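Local atomic coordinates of lactate racemase apoprotein (Thermoanaerobacterium thermosaccharolyticum, PDB entry 2YJG), a protein that catalyses the interconversion of D- and L-lactate, using a nickel pincer cofactor that is absent from the apoprotein described here. Residues E5-L13 with I313-D321; G151-A159 with I186-C195. One frame throughout, in Å; residues are numbered along the deposited sequence.

Contact 1 (E5-L13 with I313-D321); sequences EIPYGKSKL and IIIAAECAD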
ATOM      1  N   GLU A   5     -32.059 -15.794 -21.076  1.00 22.94           N
ATOM      2  CA  GLU A   5     -31.299 -15.699 -19.852  1.00 22.87           C
ATOM      3  C   GLU A   5     -31.073 -14.206 -19.561  1.00 21.51           C
ATOM      4  O   GLU A   5     -30.548 -13.479 -20.405  1.00 19.95           O
ATOM      5  CB  GLU A   5     -29.967 -16.401 -19.926  1.00 23.84           C
ATOM      6  CG  GLU A   5     -30.016 -17.931 -19.903  1.00 28.50           C
ATOM      7  CD  GLU A   5     -28.659 -18.557 -19.522  1.00 36.75           C
ATOM      8  OE1 GLU A   5     -27.625 -17.840 -19.516  1.00 40.44           O
ATOM      9  OE2 GLU A   5     -28.639 -19.770 -19.208  1.00 42.64           O
ATOM     10  N   ILE A   6     -31.520 -13.796 -18.379  1.00 20.04           N
ATOM     11  CA  ILE A   6     -31.509 -12.384 -17.888  1.00 20.59           C
ATOM     12  C   ILE A   6     -30.628 -12.308 -16.627  1.00 19.97           C
ATOM     13  O   ILE A   6     -30.921 -12.976 -15.633  1.00 22.70           O
ATOM     14  CB  ILE A   6     -32.949 -11.990 -17.552  1.00 20.20           C
ATOM     15  CG1 ILE A   6     -33.818 -12.132 -18.828  1.00 21.57           C
ATOM     16  CG2 ILE A   6     -33.104 -10.609 -16.954  1.00 19.76           C
ATOM     17  CD1 ILE A   6     -33.552 -11.142 -19.885  1.00 18.28           C
ATOM     18  N   PRO A   7     -29.533 -11.574 -16.687  1.00 18.52           N
ATOM     19  CA  PRO A   7     -28.558 -11.357 -15.636  1.00 18.47           C
ATOM     20  C   PRO A   7     -29.266 -10.792 -14.431  1.00 17.09           C
ATOM     21  O   PRO A   7     -30.145  -9.958 -14.576  1.00 15.00           O
ATOM     22  CB  PRO A   7     -27.644 -10.322 -16.231  1.00 20.59           C
ATOM     23  CG  PRO A   7     -27.882 -10.378 -17.660  1.00 19.96           C
ATOM     24  CD  PRO A   7     -29.118 -10.973 -17.955  1.00 18.38           C
ATOM     25  N   TYR A   8     -28.921 -11.287 -13.256  1.00 16.10           N
ATOM     26  CA  TYR A   8     -29.668 -10.977 -12.021  1.00 15.76           C
ATOM     27  C   TYR A   8     -28.821 -11.440 -10.861  1.00 15.80           C
ATOM     28  O   TYR A   8     -28.587 -12.656 -10.690  1.00 14.87           O
ATOM     29  CB  TYR A   8     -31.023 -11.702 -11.997  1.00 15.38           C
ATOM     30  CG  TYR A   8     -31.877 -11.381 -10.781  1.00 16.04           C
ATOM     31  CD1 TYR A   8     -31.761 -12.097  -9.589  1.00 15.13           C
ATOM     32  CD2 TYR A   8     -32.769 -10.319 -10.804  1.00 15.98           C
ATOM     33  CE1 TYR A   8     -32.504 -11.728  -8.445  1.00 17.44           C
ATOM     34  CE2 TYR A   8     -33.541  -9.977  -9.673  1.00 14.23           C
ATOM     35  CZ  TYR A   8     -33.439 -10.713  -8.518  1.00 17.31           C
ATOM     36  OH  TYR A   8     -34.214 -10.373  -7.404  1.00 16.90           O
ATOM     37  N   GLY A   9     -28.330 -10.481 -10.086  1.00 15.29           N
ATOM     38  CA  GLY A   9     -27.543 -10.774  -8.956  1.00 15.49           C
ATOM     39  C   GLY A   9     -26.359 -11.598  -9.396  1.00 17.40           C
ATOM     40  O   GLY A   9     -25.698 -11.233 -10.363  1.00 15.77           O
ATOM     41  N   LYS A  10     -26.077 -12.658  -8.649  1.00 17.18           N
ATOM     42  CA  LYS A  10     -24.977 -13.519  -8.955  1.00 20.66           C
ATOM     43  C   LYS A  10     -25.345 -14.718  -9.828  1.00 22.67           C
ATOM     44  O   LYS A  10     -24.533 -15.625 -10.022  1.00 23.84           O
ATOM     45  CB  LYS A  10     -24.280 -13.953  -7.657  1.00 21.78           C
ATOM     46  CG  LYS A  10     -23.468 -12.842  -7.035  1.00 26.03           C
ATOM     47  CD  LYS A  10     -22.397 -13.363  -6.094  1.00 29.04           C
ATOM     48  CE  LYS A  10     -21.596 -12.182  -5.410  1.00 31.39           C
ATOM     49  NZ  LYS A  10     -21.054 -12.543  -4.030  1.00 30.72           N
ATOM     50  N   SER A  11     -26.517 -14.655 -10.435  1.00 25.04           N
ATOM     51  CA  SER A  11     -27.046 -15.702 -11.268  1.00 26.71           C
ATOM     52  C   SER A  11     -27.621 -15.112 -12.545  1.00 27.24           C
ATOM     53  O   SER A  11     -27.390 -13.926 -12.907  1.00 27.47           O
ATOM     54  CB  SER A  11     -28.172 -16.362 -10.514  1.00 27.06           C
ATOM     55  OG  SER A  11     -27.678 -17.372  -9.680  1.00 29.60           O
ATOM     56  N   LYS A  12     -28.416 -15.928 -13.214  1.00 27.15           N
ATOM     57  CA  LYS A  12     -29.272 -15.427 -14.248  1.00 28.03           C
ATOM     58  C   LYS A  12     -30.656 -15.928 -13.945  1.00 27.11           C
ATOM     59  O   LYS A  12     -30.815 -16.978 -13.277  1.00 27.40           O
ATOM     60  CB  LYS A  12     -28.787 -15.873 -15.634  1.00 28.63           C
ATOM     61  CG  LYS A  12     -27.303 -15.621 -15.882  1.00 33.57           C
ATOM     62  CD  LYS A  12     -27.008 -14.951 -17.251  1.00 36.64           C
ATOM     63  CE  LYS A  12     -25.809 -13.963 -17.206  1.00 37.71           C
ATOM     64  NZ  LYS A  12     -24.468 -14.611 -17.411  1.00 39.84           N
ATOM     65  N   LEU A  13     -31.654 -15.198 -14.389  1.00 25.38           N
ATOM     66  CA  LEU A  13     -32.994 -15.747 -14.415  1.00 25.64           C
ATOM     67  C   LEU A  13     -33.233 -16.377 -15.771  1.00 27.07           C
ATOM     68  O   LEU A  13     -32.824 -15.813 -16.781  1.00 27.92           O
ATOM     69  CB  LEU A  13     -34.047 -14.696 -14.099  1.00 24.37           C
ATOM     70  CG  LEU A  13     -33.715 -13.846 -12.868  1.00 24.50           C
ATOM     71  CD1 LEU A  13     -34.720 -12.765 -12.705  1.00 17.53           C
ATOM     72  CD2 LEU A  13     -33.609 -14.717 -11.606  1.00 24.16           C
ATOM     73  N   ILE A 313     -42.234  -1.080 -18.600  1.00 16.09           N
ATOM     74  CA  ILE A 313     -40.884  -1.558 -18.587  1.00 14.85           C
ATOM     75  C   ILE A 313     -40.748  -2.508 -17.387  1.00 14.60           C
ATOM     76  O   ILE A 313     -41.021  -2.097 -16.214  1.00 14.16           O
ATOM     77  CB  ILE A 313     -39.896  -0.379 -18.437  1.00 14.19           C
ATOM     78  CG1 ILE A 313     -39.952   0.541 -19.669  1.00 12.10           C
ATOM     79  CG2 ILE A 313     -38.452  -0.860 -18.158  1.00 13.60           C
ATOM     80  CD1 ILE A 313     -39.488   2.077 -19.297  1.00 11.35           C
ATOM     81  N   ILE A 314     -40.365  -3.754 -17.663  1.00 13.08           N
ATOM     82  CA  ILE A 314     -39.976  -4.769 -16.626  1.00 13.98           C
ATOM     83  C   ILE A 314     -38.468  -4.838 -16.554  1.00 12.87           C
ATOM     84  O   ILE A 314     -37.773  -5.036 -17.563  1.00 12.83           O
ATOM     85  CB  ILE A 314     -40.500  -6.192 -16.918  1.00 14.68           C
ATOM     86  CG1 ILE A 314     -42.008  -6.194 -17.076  1.00 15.07           C
ATOM     87  CG2 ILE A 314     -40.042  -7.151 -15.831  1.00 14.22           C
ATOM     88  CD1 ILE A 314     -42.623  -7.430 -17.817  1.00 15.41           C
ATOM     89  N   ILE A 315     -37.942  -4.636 -15.360  1.00 12.18           N
ATOM     90  CA  ILE A 315     -36.517  -4.661 -15.144  1.00 12.01           C
ATOM     91  C   ILE A 315     -36.174  -5.661 -14.017  1.00 13.07           C
ATOM     92  O   ILE A 315     -36.710  -5.570 -12.916  1.00 12.44           O
ATOM     93  CB  ILE A 315     -35.903  -3.248 -14.826  1.00 12.79           C
ATOM     94  CG1 ILE A 315     -34.404  -3.427 -14.789  1.00 12.92           C
ATOM     95  CG2 ILE A 315     -36.394  -2.662 -13.537  1.00 11.36           C
ATOM     96  CD1 ILE A 315     -33.508  -2.266 -14.996  1.00 11.01           C
ATOM     97  N   ALA A 316     -35.252  -6.580 -14.305  1.00 12.78           N
ATOM     98  CA  ALA A 316     -34.776  -7.482 -13.307  1.00 12.90           C
ATOM     99  C   ALA A 316     -33.494  -6.923 -12.776  1.00 11.61           C
ATOM    100  O   ALA A 316     -32.562  -6.744 -13.522  1.00 12.85           O
ATOM    101  CB  ALA A 316     -34.568  -8.894 -13.868  1.00 14.35           C
ATOM    102  N   ALA A 317     -33.492  -6.636 -11.468  1.00 10.79           N
ATOM    103  CA  ALA A 317     -32.376  -6.000 -10.738  1.00 11.36           C
ATOM    104  C   ALA A 317     -32.481  -6.453  -9.261  1.00 11.93           C
ATOM    105  O   ALA A 317     -33.433  -6.131  -8.561  1.00 13.50           O
ATOM    106  CB  ALA A 317     -32.436  -4.443 -10.858  1.00  9.98           C
ATOM    107  N   GLU A 318     -31.544  -7.279  -8.819  1.00 13.47           N
ATOM    108  CA  GLU A 318     -31.631  -7.883  -7.467  1.00 13.01           C
ATOM    109  C   GLU A 318     -31.648  -6.807  -6.409  1.00 12.06           C
ATOM    110  O   GLU A 318     -32.415  -6.878  -5.446  1.00 10.74           O
ATOM    111  CB  GLU A 318     -30.436  -8.794  -7.262  1.00 13.02           C
ATOM    112  CG  GLU A 318     -30.370  -9.404  -5.899  1.00 10.89           C
ATOM    113  CD  GLU A 318     -29.182 -10.275  -5.671  1.00 15.75           C
ATOM    114  OE1 GLU A 318     -28.026  -9.800  -5.819  1.00 14.96           O
ATOM    115  OE2 GLU A 318     -29.414 -11.457  -5.298  1.00 17.66           O
ATOM    116  N   CYS A 319     -30.829  -5.767  -6.606  1.00 12.19           N
ATOM    117  CA  CYS A 319     -30.782  -4.647  -5.658  1.00 13.43           C
ATOM    118  C   CYS A 319     -30.523  -5.106  -4.233  1.00 13.52           C
ATOM    119  O   CYS A 319     -31.204  -4.704  -3.303  1.00 12.89           O
ATOM    120  CB  CYS A 319     -32.044  -3.767  -5.723  1.00 13.71           C
ATOM    121  SG  CYS A 319     -32.305  -3.034  -7.395  1.00 13.92           S
ATOM    122  N   ALA A 320     -29.539  -5.963  -4.095  1.00 14.44           N
ATOM    123  CA  ALA A 320     -29.193  -6.563  -2.803  1.00 16.12           C
ATOM    124  C   ALA A 320     -28.913  -5.508  -1.739  1.00 16.74           C
ATOM    125  O   ALA A 320     -29.143  -5.778  -0.563  1.00 18.46           O
ATOM    126  CB  ALA A 320     -27.924  -7.463  -2.964  1.00 15.72           C
ATOM    127  N   ASP A 321     -28.376  -4.355  -2.151  1.00 16.71           N
ATOM    128  CA  ASP A 321     -28.048  -3.265  -1.239  1.00 17.19           C
ATOM    129  C   ASP A 321     -29.158  -2.243  -1.034  1.00 16.89           C
ATOM    130  O   ASP A 321     -28.935  -1.253  -0.322  1.00 18.86           O
ATOM    131  CB  ASP A 321     -26.765  -2.578  -1.683  1.00 17.30           C
ATOM    132  CG  ASP A 321     -25.559  -3.513  -1.649  1.00 21.54           C
ATOM    133  OD1 ASP A 321     -25.561  -4.483  -0.866  1.00 23.94           O
ATOM    134  OD2 ASP A 321     -24.593  -3.270  -2.367  1.00 23.87           O
TER
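Y8 lays its ring across E318, and the two residues, with A316, carry most of this contact. CB of E318 sits over one ring face in a CH-pi contact, 3.9 Å from the centroid of Y8 and 20° off the normal, displaced toward the rim. The ring also follows the backbone, its CE2 lying 3.5 Å from N of E318. A chi1 of -177° sets CG opposite the backbone N and beside the carbonyl carbon, turning the ring onto the 316-318 backbone; at its edge CD2 of Y8 meets CB of A316 at 3.8 Å. CG2 of I6 touches CB of A316 at 3.8 Å, and CD1 of L13 approaches CB of A316 at 4.0 Å. A side chain as small as alanine lets all three larger ones converge. Segment 5-13 is part of a beta-hairpin of strands 3-8 and 11-16, closed by a type II' turn from Y8 to S11, and it packs where strand 311-316 of the parallel sheet runs out into a loop. Strands 5-8 and 313-316 run at 61° to each other, and no hydrogen bond joins the two segments. G9 suits the first corner of the turn: its phi is positive, and a CB would collide with CD of E318. The extended glutamate passes close to the turn, OE1 of E318 lying 3.3 Å from CA of G9. D290 bridges the two backbones, its OD2 accepting from N of both G9 and E318, while K10 forms a cation-pi contact with Y287. A serine in place of Y8 would probably strip CB of E318 of its aromatic cover and leave the A316 methyl touched by I6 and L13 alone within this contact. L13 continues onto L395 and V375, whereas I6 rests on S283 and P416.

Contact 2 (G151-A159 with I186-C195); sequences GKLEINKLA and ILPGIASVQC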
ATOM      1  N   GLY A 151     -20.325  28.322 -15.347  1.00 28.91           N
ATOM      2  CA  GLY A 151     -19.786  27.891 -14.048  1.00 28.13           C
ATOM      3  C   GLY A 151     -18.266  27.970 -13.870  1.00 26.69           C
ATOM      4  O   GLY A 151     -17.481  27.752 -14.810  1.00 26.60           O
ATOM      5  N   LYS A 152     -17.848  28.242 -12.639  1.00 25.88           N
ATOM      6  CA  LYS A 152     -16.430  28.136 -12.290  1.00 25.79           C
ATOM      7  C   LYS A 152     -15.935  26.683 -12.469  1.00 24.56           C
ATOM      8  O   LYS A 152     -16.732  25.729 -12.357  1.00 21.82           O
ATOM      9  CB  LYS A 152     -16.221  28.517 -10.834  1.00 26.62           C
ATOM     10  CG  LYS A 152     -16.139  29.992 -10.573  1.00 30.81           C
ATOM     11  CD  LYS A 152     -16.023  30.257  -9.059  1.00 34.09           C
ATOM     12  CE  LYS A 152     -16.437  31.670  -8.734  1.00 35.12           C
ATOM     13  NZ  LYS A 152     -15.853  32.548  -9.753  1.00 36.94           N
ATOM     14  N   LEU A 153     -14.641  26.547 -12.722  1.00 22.05           N
ATOM     15  CA  LEU A 153     -13.975  25.260 -12.864  1.00 21.60           C
ATOM     16  C   LEU A 153     -12.806  25.201 -11.867  1.00 21.46           C
ATOM     17  O   LEU A 153     -11.872  26.009 -11.949  1.00 22.47           O
ATOM     18  CB  LEU A 153     -13.471  25.106 -14.302  1.00 21.76           C
ATOM     19  CG  LEU A 153     -12.613  23.871 -14.600  1.00 23.77           C
ATOM     20  CD1 LEU A 153     -13.474  22.666 -14.192  1.00 26.62           C
ATOM     21  CD2 LEU A 153     -12.157  23.800 -16.040  1.00 26.95           C
ATOM     22  N   GLU A 154     -12.888  24.302 -10.895  1.00 20.71           N
ATOM     23  CA  GLU A 154     -11.835  24.142  -9.884  1.00 21.69           C
ATOM     24  C   GLU A 154     -11.358  22.722  -9.985  1.00 21.39           C
ATOM     25  O   GLU A 154     -12.189  21.805  -9.915  1.00 20.26           O
ATOM     26  CB  GLU A 154     -12.399  24.413  -8.488  1.00 22.31           C
ATOM     27  CG  GLU A 154     -13.136  25.785  -8.476  1.00 25.83           C
ATOM     28  CD  GLU A 154     -14.056  26.023  -7.309  1.00 32.23           C
ATOM     29  OE1 GLU A 154     -14.633  25.066  -6.749  1.00 34.17           O
ATOM     30  OE2 GLU A 154     -14.213  27.228  -6.962  1.00 34.77           O
ATOM     31  N   ILE A 155     -10.062  22.530 -10.201  1.00 20.42           N
ATOM     32  CA  ILE A 155      -9.510  21.167 -10.226  1.00 20.95           C
ATOM     33  C   ILE A 155      -8.311  20.979  -9.271  1.00 21.46           C
ATOM     34  O   ILE A 155      -7.744  21.956  -8.777  1.00 21.58           O
ATOM     35  CB  ILE A 155      -9.251  20.671 -11.625  1.00 20.92           C
ATOM     36  CG1 ILE A 155      -8.182  21.488 -12.375  1.00 21.44           C
ATOM     37  CG2 ILE A 155     -10.571  20.710 -12.465  1.00 20.13           C
ATOM     38  CD1 ILE A 155      -7.598  20.780 -13.557  1.00 20.16           C
ATOM     39  N   ASN A 156      -7.957  19.727  -9.008  1.00 21.47           N
ATOM     40  CA  ASN A 156      -6.779  19.408  -8.176  1.00 21.43           C
ATOM     41  C   ASN A 156      -5.506  20.140  -8.653  1.00 21.98           C
ATOM     42  O   ASN A 156      -5.105  20.066  -9.851  1.00 20.28           O
ATOM     43  CB  ASN A 156      -6.545  17.903  -8.201  1.00 20.17           C
ATOM     44  CG  ASN A 156      -5.715  17.393  -7.049  1.00 20.85           C
ATOM     45  OD1 ASN A 156      -4.515  17.699  -6.930  1.00 19.81           O
ATOM     46  ND2 ASN A 156      -6.327  16.563  -6.221  1.00 16.43           N
ATOM     47  N   LYS A 157      -4.878  20.830  -7.694  1.00 22.14           N
ATOM     48  CA  LYS A 157      -3.655  21.617  -7.943  1.00 23.31           C
ATOM     49  C   LYS A 157      -2.489  20.841  -8.552  1.00 21.67           C
ATOM     50  O   LYS A 157      -1.732  21.359  -9.342  1.00 20.99           O
ATOM     51  CB  LYS A 157      -3.156  22.242  -6.615  1.00 23.85           C
ATOM     52  CG  LYS A 157      -2.769  23.726  -6.790  1.00 30.52           C
ATOM     53  CD  LYS A 157      -2.654  24.516  -5.445  1.00 34.75           C
ATOM     54  CE  LYS A 157      -1.841  23.769  -4.375  1.00 38.46           C
ATOM     55  NZ  LYS A 157      -1.674  24.563  -3.072  1.00 41.04           N
ATOM     56  N   LEU A 158      -2.322  19.618  -8.114  1.00 21.51           N
ATOM     57  CA  LEU A 158      -1.278  18.752  -8.656  1.00 21.23           C
ATOM     58  C   LEU A 158      -1.382  18.639 -10.149  1.00 20.58           C
ATOM     59  O   LEU A 158      -0.393  18.682 -10.856  1.00 18.03           O
ATOM     60  CB  LEU A 158      -1.436  17.377  -8.031  1.00 22.32           C
ATOM     61  CG  LEU A 158      -0.226  16.468  -8.185  1.00 23.98           C
ATOM     62  CD1 LEU A 158       0.938  16.985  -7.293  1.00 27.33           C
ATOM     63  CD2 LEU A 158      -0.662  15.076  -7.770  1.00 26.12           C
ATOM     64  N   ALA A 159      -2.613  18.468 -10.638  1.00 20.00           N
ATOM     65  CA  ALA A 159      -2.866  18.403 -12.076  1.00 20.04           C
ATOM     66  C   ALA A 159      -2.478  19.690 -12.819  1.00 20.15           C
ATOM     67  O   ALA A 159      -1.911  19.644 -13.914  1.00 18.66           O
ATOM     68  CB  ALA A 159      -4.336  18.071 -12.302  1.00 19.58           C
ATOM     69  N   ILE A 186     -11.090  14.547 -15.811  1.00 15.32           N
ATOM     70  CA  ILE A 186     -10.981  15.888 -15.287  1.00 15.22           C
ATOM     71  C   ILE A 186     -12.246  16.298 -14.552  1.00 14.83           C
ATOM     72  O   ILE A 186     -12.174  16.612 -13.379  1.00 14.40           O
ATOM     73  CB  ILE A 186     -10.658  16.923 -16.354  1.00 16.50           C
ATOM     74  CG1 ILE A 186      -9.464  16.454 -17.196  1.00 16.39           C
ATOM     75  CG2 ILE A 186     -10.548  18.330 -15.727  1.00 11.62           C
ATOM     76  CD1 ILE A 186      -8.090  16.354 -16.446  1.00 16.62           C
ATOM     77  N   LEU A 187     -13.396  16.270 -15.235  1.00 14.87           N
ATOM     78  CA  LEU A 187     -14.657  16.646 -14.619  1.00 14.80           C
ATOM     79  C   LEU A 187     -15.632  15.488 -14.906  1.00 14.94           C
ATOM     80  O   LEU A 187     -15.986  15.253 -16.050  1.00 14.68           O
ATOM     81  CB  LEU A 187     -15.156  17.964 -15.215  1.00 14.76           C
ATOM     82  CG  LEU A 187     -16.494  18.544 -14.760  1.00 17.30           C
ATOM     83  CD1 LEU A 187     -16.490  18.891 -13.282  1.00 20.04           C
ATOM     84  CD2 LEU A 187     -16.945  19.747 -15.633  1.00 16.91           C
ATOM     85  N   PRO A 188     -16.019  14.717 -13.871  1.00 16.45           N
ATOM     86  CA  PRO A 188     -15.822  15.001 -12.466  1.00 15.11           C
ATOM     87  C   PRO A 188     -14.519  14.559 -11.780  1.00 15.13           C
ATOM     88  O   PRO A 188     -14.305  14.903 -10.606  1.00 15.02           O
ATOM     89  CB  PRO A 188     -17.009  14.298 -11.834  1.00 16.23           C
ATOM     90  CG  PRO A 188     -17.225  13.005 -12.753  1.00 18.06           C
ATOM     91  CD  PRO A 188     -16.688  13.412 -14.098  1.00 17.96           C
ATOM     92  N   GLY A 189     -13.673  13.783 -12.443  1.00 14.21           N
ATOM     93  CA  GLY A 189     -12.708  12.951 -11.749  1.00 14.26           C
ATOM     94  C   GLY A 189     -11.785  13.621 -10.739  1.00 14.78           C
ATOM     95  O   GLY A 189     -11.543  13.072  -9.640  1.00 15.73           O
ATOM     96  N   ILE A 190     -11.295  14.802 -11.073  1.00 15.88           N
ATOM     97  CA  ILE A 190     -10.362  15.537 -10.170  1.00 15.53           C
ATOM     98  C   ILE A 190     -10.868  16.958  -9.890  1.00 16.40           C
ATOM     99  O   ILE A 190     -10.093  17.834  -9.668  1.00 16.28           O
ATOM    100  CB  ILE A 190      -8.908  15.545 -10.690  1.00 15.30           C
ATOM    101  CG1 ILE A 190      -8.748  16.286 -12.069  1.00 14.34           C
ATOM    102  CG2 ILE A 190      -8.360  14.122 -10.698  1.00 14.15           C
ATOM    103  CD1 ILE A 190      -7.272  16.650 -12.377  1.00 16.21           C
ATOM    104  N   ALA A 191     -12.181  17.148  -9.922  1.00 16.50           N
ATOM    105  CA  ALA A 191     -12.829  18.460  -9.726  1.00 16.96           C
ATOM    106  C   ALA A 191     -13.329  18.615  -8.323  1.00 15.91           C
ATOM    107  O   ALA A 191     -13.422  17.640  -7.553  1.00 16.35           O
ATOM    108  CB  ALA A 191     -14.040  18.615 -10.660  1.00 16.25           C
ATOM    109  N   SER A 192     -13.665  19.853  -7.987  1.00 18.72           N
ATOM    110  CA  SER A 192     -14.247  20.163  -6.654  1.00 18.53           C
ATOM    111  C   SER A 192     -15.650  19.636  -6.526  1.00 19.63           C
ATOM    112  O   SER A 192     -16.366  19.524  -7.542  1.00 17.76           O
ATOM    113  CB  SER A 192     -14.271  21.673  -6.430  1.00 18.96           C
ATOM    114  OG  SER A 192     -15.185  22.308  -7.291  1.00 16.30           O
ATOM    115  N   VAL A 193     -16.078  19.312  -5.294  1.00 19.30           N
ATOM    116  CA  VAL A 193     -17.433  18.729  -5.113  1.00 20.24           C
ATOM    117  C   VAL A 193     -18.484  19.688  -5.739  1.00 20.81           C
ATOM    118  O   VAL A 193     -19.432  19.247  -6.350  1.00 18.39           O
ATOM    119  CB  VAL A 193     -17.801  18.376  -3.653  1.00 20.79           C
ATOM    120  CG1 VAL A 193     -19.219  17.826  -3.565  1.00 23.11           C
ATOM    121  CG2 VAL A 193     -16.842  17.361  -3.056  1.00 27.06           C
ATOM    122  N   GLN A 194     -18.291  20.992  -5.592  1.00 21.29           N
ATOM    123  CA  GLN A 194     -19.261  21.969  -6.114  1.00 21.72           C
ATOM    124  C   GLN A 194     -19.329  21.918  -7.617  1.00 19.05           C
ATOM    125  O   GLN A 194     -20.405  21.953  -8.194  1.00 18.44           O
ATOM    126  CB  GLN A 194     -18.893  23.383  -5.636  1.00 22.41           C
ATOM    127  CG  GLN A 194     -19.904  24.494  -5.971  1.00 29.37           C
ATOM    128  CD  GLN A 194     -19.624  25.885  -5.243  1.00 35.42           C
ATOM    129  OE1 GLN A 194     -18.954  25.956  -4.197  1.00 40.46           O
ATOM    130  NE2 GLN A 194     -20.176  26.970  -5.812  1.00 40.01           N
ATOM    131  N   CYS A 195     -18.180  21.809  -8.282  1.00 17.36           N
ATOM    132  CA  CYS A 195     -18.181  21.717  -9.714  1.00 17.67           C
ATOM    133  C   CYS A 195     -18.851  20.431 -10.162  1.00 16.08           C
ATOM    134  O   CYS A 195     -19.564  20.419 -11.148  1.00 16.53           O
ATOM    135  CB  CYS A 195     -16.766  21.783 -10.275  1.00 17.42           C
ATOM    136  SG  CYS A 195     -15.951  23.416 -10.098  1.00 24.53           S
TER
HETATM  137  O   HOH W   1     -15.740  24.943  -4.444  1.00 38.56           O
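The carboxylate of E154 meets S192 through the anti lone pair of OE1, the one pointing away from OE2: the hydroxyl OG of S192 donates to OE1 of E154 over 2.9 Å. A water donates to the same oxygen. Serine suits this spot because its OG also caps the helix beginning at V193, accepting from N of C195. In the amide of N156, OD1 receives N of L158 in the carbonyl plane, an N-cap bond, while ND2 is held by ND1 of H133. Between the backbones, N of S192 donates to O of E154 at 3.1 Å, and N of N156 donates to O of I190 at 2.9 Å. Together these bonds frame I155 and A191 as a non-hydrogen-bonded antiparallel pair, a single bridge with CA atoms 4.3 Å apart. C195 adds a weak bond, its SG accepting from N of E154 at 3.3 Å. Beyond the bridge, I190 sets CG1 between its backbone N and carbonyl carbon (chi1 63°), which carries the chain on to CD1; CD1 of I190 lies 3.3 Å from CB of A159, closer than usual carbon contact, and alanine limits the bulk there. CG2 of I155 meets CG2 of I186. I190 and N156 lean on L102 of strand 99-104, L153 and I155 touch I144 of strand 141-146, and L153, I186 and L187 pack against helix 219-230.

How the contacts relate
Contact 1 and contact 2 lie on opposite sides of the chain's centre, with their own centres 35 Å apart and nearest atoms about 21 Å apart. Both segments of contact 2 come between those of contact 1 along the chain, and the two contacts share no strand or helix. Contact 1 ties the N-terminal hairpin to the parallel sheet containing strand 311-316, in the C-terminal domain of the lactate racemase family, near Q295 and K298, which probably bind substrate. Contact 2 is internal to the N-terminal domain: it joins strand 152-156 to the segment that follows K184, probably the covalent cofactor anchor, and precedes H200, a probable nickel ligand.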